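Side-chain contact in cysteine synthase (Fusobacterium nucleatum subsp. nucleatum strain ATCC 25586, PDB 5XEM), which is a pyridoxal-phosphate-dependent, hydrogen sulfide-producing enzyme that probably also makes L-cysteine and acetate from O-acetyl-L-serine and sulfide: residues D12-T17 / L81-A86. Sequence-based numbering, arbitrary orientation.
Sequences DLIGNT and LAMICA
Ile14 places the end methyl of its longer branch, CD1, against both Met83 and Ile84, neighbours on one helix of this fold-type II pyridoxal-phosphate enzyme. Met83 answers tip to tip, its CE lying 4.1 Å from Ile14 CD1, whereas Ile84 runs across at about a right angle and brings its CD1 to 4.0 Å from the same methyl. Both distances are those of relaxed van der Waals contact, and with 86 Å² buried in total the interface is small, apolar and enclosed.

The reach is made by side chains, since the closest pair of CA atoms, those of Ile14 and Ile84, is still 10.2 Å apart. Ile14 contributes through an extended CG1-CD1 branch (chi2 171°) that carries the methyl away from its own backbone toward the helix. Met83 is stretched as far as SD and then bends at chi3 (70°), which turns CE, rather than the sulfur, to the isoleucine; SD stays 5.7 Å from Ile14 CD1.

Helix 76-88 is the connection of a beta-alpha-beta crossover between the adjacent parallel strands 68-72 and 92-97, and Asn76 at its start binds the cofactor. Residues 12-17 precede strand 19-21, the outermost strand, within this chain, of the other, mixed sheet, and the contact thus joins the approach to one sheet with a helix belonging to the other. Around it, Ala50 of helix 46-60 packs on Ile84, while Pro41 and Asp47 border Met83. Gly264 of the second subunit also touches Met83, bringing the dimer partner close to this apolar cluster. Within the helix the two side chains also touch, Met83 CE lying 4.2 Å from Ile84 CG1.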
loop_
_atom_site.group_PDB
_atom_site.type_symbol
_atom_site.label_atom_id
_atom_site.label_comp_id
_atom_site.label_asym_id
_atom_site.label_seq_id
_atom_site.Cartn_x
_atom_site.Cartn_y
_atom_site.Cartn_z
ATOM N N ASP A 12 14.354 -3.384 -2.894
ATOM C CA ASP A 12 14.425 -4.732 -2.345
ATOM C C ASP A 12 13.073 -5.286 -1.876
ATOM O O ASP A 12 12.939 -6.484 -1.625
ATOM C CB ASP A 12 15.453 -4.803 -1.199
ATOM C CG ASP A 12 16.839 -4.401 -1.646
ATOM O OD1 ASP A 12 17.375 -5.008 -2.597
ATOM O OD2 ASP A 12 17.380 -3.443 -1.088
ATOM N N LEU A 13 12.057 -4.435 -1.767
ATOM C CA LEU A 13 10.722 -4.892 -1.390
ATOM C C LEU A 13 9.861 -5.387 -2.567
ATOM O O LEU A 13 8.739 -5.844 -2.363
ATOM C CB LEU A 13 9.974 -3.783 -0.668
ATOM C CG LEU A 13 10.727 -3.106 0.491
ATOM C CD1 LEU A 13 9.844 -2.049 1.156
ATOM C CD2 LEU A 13 11.238 -4.136 1.468
ATOM N N ILE A 14 10.371 -5.258 -3.785
ATOM C CA ILE A 14 9.653 -5.642 -4.996
ATOM C C ILE A 14 9.611 -7.168 -5.043
ATOM O O ILE A 14 10.627 -7.842 -4.816
ATOM C CB ILE A 14 10.304 -5.057 -6.268
ATOM C CG1 ILE A 14 10.214 -3.521 -6.237
ATOM C CG2 ILE A 14 9.627 -5.589 -7.551
ATOM C CD1 ILE A 14 11.015 -2.798 -7.329
ATOM N N GLY A 15 8.432 -7.698 -5.331
ATOM C CA GLY A 15 8.224 -9.121 -5.469
ATOM C C GLY A 15 7.986 -9.822 -4.156
ATOM O O GLY A 15 7.786 -9.198 -3.123
ATOM N N ASN A 16 7.981 -11.144 -4.200
ATOM C CA ASN A 16 7.637 -11.956 -3.043
ATOM C C ASN A 16 6.333 -11.532 -2.375
ATOM O O ASN A 16 6.237 -11.322 -1.164
ATOM C CB ASN A 16 8.812 -11.998 -2.082
ATOM C CG ASN A 16 9.980 -12.720 -2.701
ATOM O OD1 ASN A 16 9.874 -13.900 -3.022
ATOM N ND2 ASN A 16 11.036 -12.003 -2.987
ATOM N N THR A 17 5.327 -11.377 -3.207
ATOM C CA THR A 17 4.027 -10.903 -2.764
ATOM C C THR A 17 3.204 -12.068 -2.243
ATOM O O THR A 17 3.392 -13.197 -2.669
ATOM C CB THR A 17 3.250 -10.248 -3.908
ATOM O OG1 THR A 17 3.183 -11.152 -5.013
ATOM C CG2 THR A 17 3.989 -8.951 -4.351
ATOM N N LEU A 81 8.242 2.922 -12.311
ATOM C CA LEU A 81 9.412 3.627 -12.827
ATOM C C LEU A 81 9.781 4.826 -11.984
ATOM O O LEU A 81 10.949 5.031 -11.697
ATOM C CB LEU A 81 9.199 4.062 -14.278
ATOM C CG LEU A 81 9.193 2.953 -15.311
ATOM C CD1 LEU A 81 8.674 3.485 -16.644
ATOM C CD2 LEU A 81 10.599 2.364 -15.456
ATOM N N ALA A 82 8.786 5.577 -11.531
ATOM C CA ALA A 82 9.051 6.785 -10.733
ATOM C C ALA A 82 9.757 6.447 -9.405
ATOM O O ALA A 82 10.730 7.084 -9.022
ATOM C CB ALA A 82 7.763 7.549 -10.499
ATOM N N MET A 83 9.281 5.398 -8.745
ATOM C CA MET A 83 9.818 4.980 -7.446
ATOM C C MET A 83 11.258 4.513 -7.643
ATOM O O MET A 83 12.172 4.897 -6.892
ATOM C CB MET A 83 8.955 3.870 -6.878
ATOM C CG MET A 83 9.472 3.283 -5.588
ATOM S SD MET A 83 8.523 1.842 -5.074
ATOM C CE MET A 83 9.055 0.701 -6.353
ATOM N N ILE A 84 11.484 3.697 -8.672
ATOM C CA ILE A 84 12.829 3.195 -8.929
ATOM C C ILE A 84 13.802 4.317 -9.350
ATOM O O ILE A 84 14.936 4.385 -8.858
ATOM C CB ILE A 84 12.800 2.055 -9.927
ATOM C CG1 ILE A 84 12.155 0.830 -9.254
ATOM C CG2 ILE A 84 14.217 1.759 -10.439
ATOM C CD1 ILE A 84 11.623 -0.166 -10.258
ATOM N N CYS A 85 13.328 5.223 -10.195
ATOM C CA CYS A 85 14.151 6.363 -10.642
ATOM C C CYS A 85 14.446 7.330 -9.502
ATOM O O CYS A 85 15.522 7.949 -9.469
ATOM C CB CYS A 85 13.501 7.088 -11.801
ATOM S SG CYS A 85 13.552 6.148 -13.352
ATOM N N ALA A 86 13.517 7.442 -8.537
ATOM C CA ALA A 86 13.802 8.242 -7.368
ATOM C C ALA A 86 15.026 7.688 -6.605
ATOM O O ALA A 86 15.937 8.463 -6.289
ATOM C CB ALA A 86 12.584 8.350 -6.443
#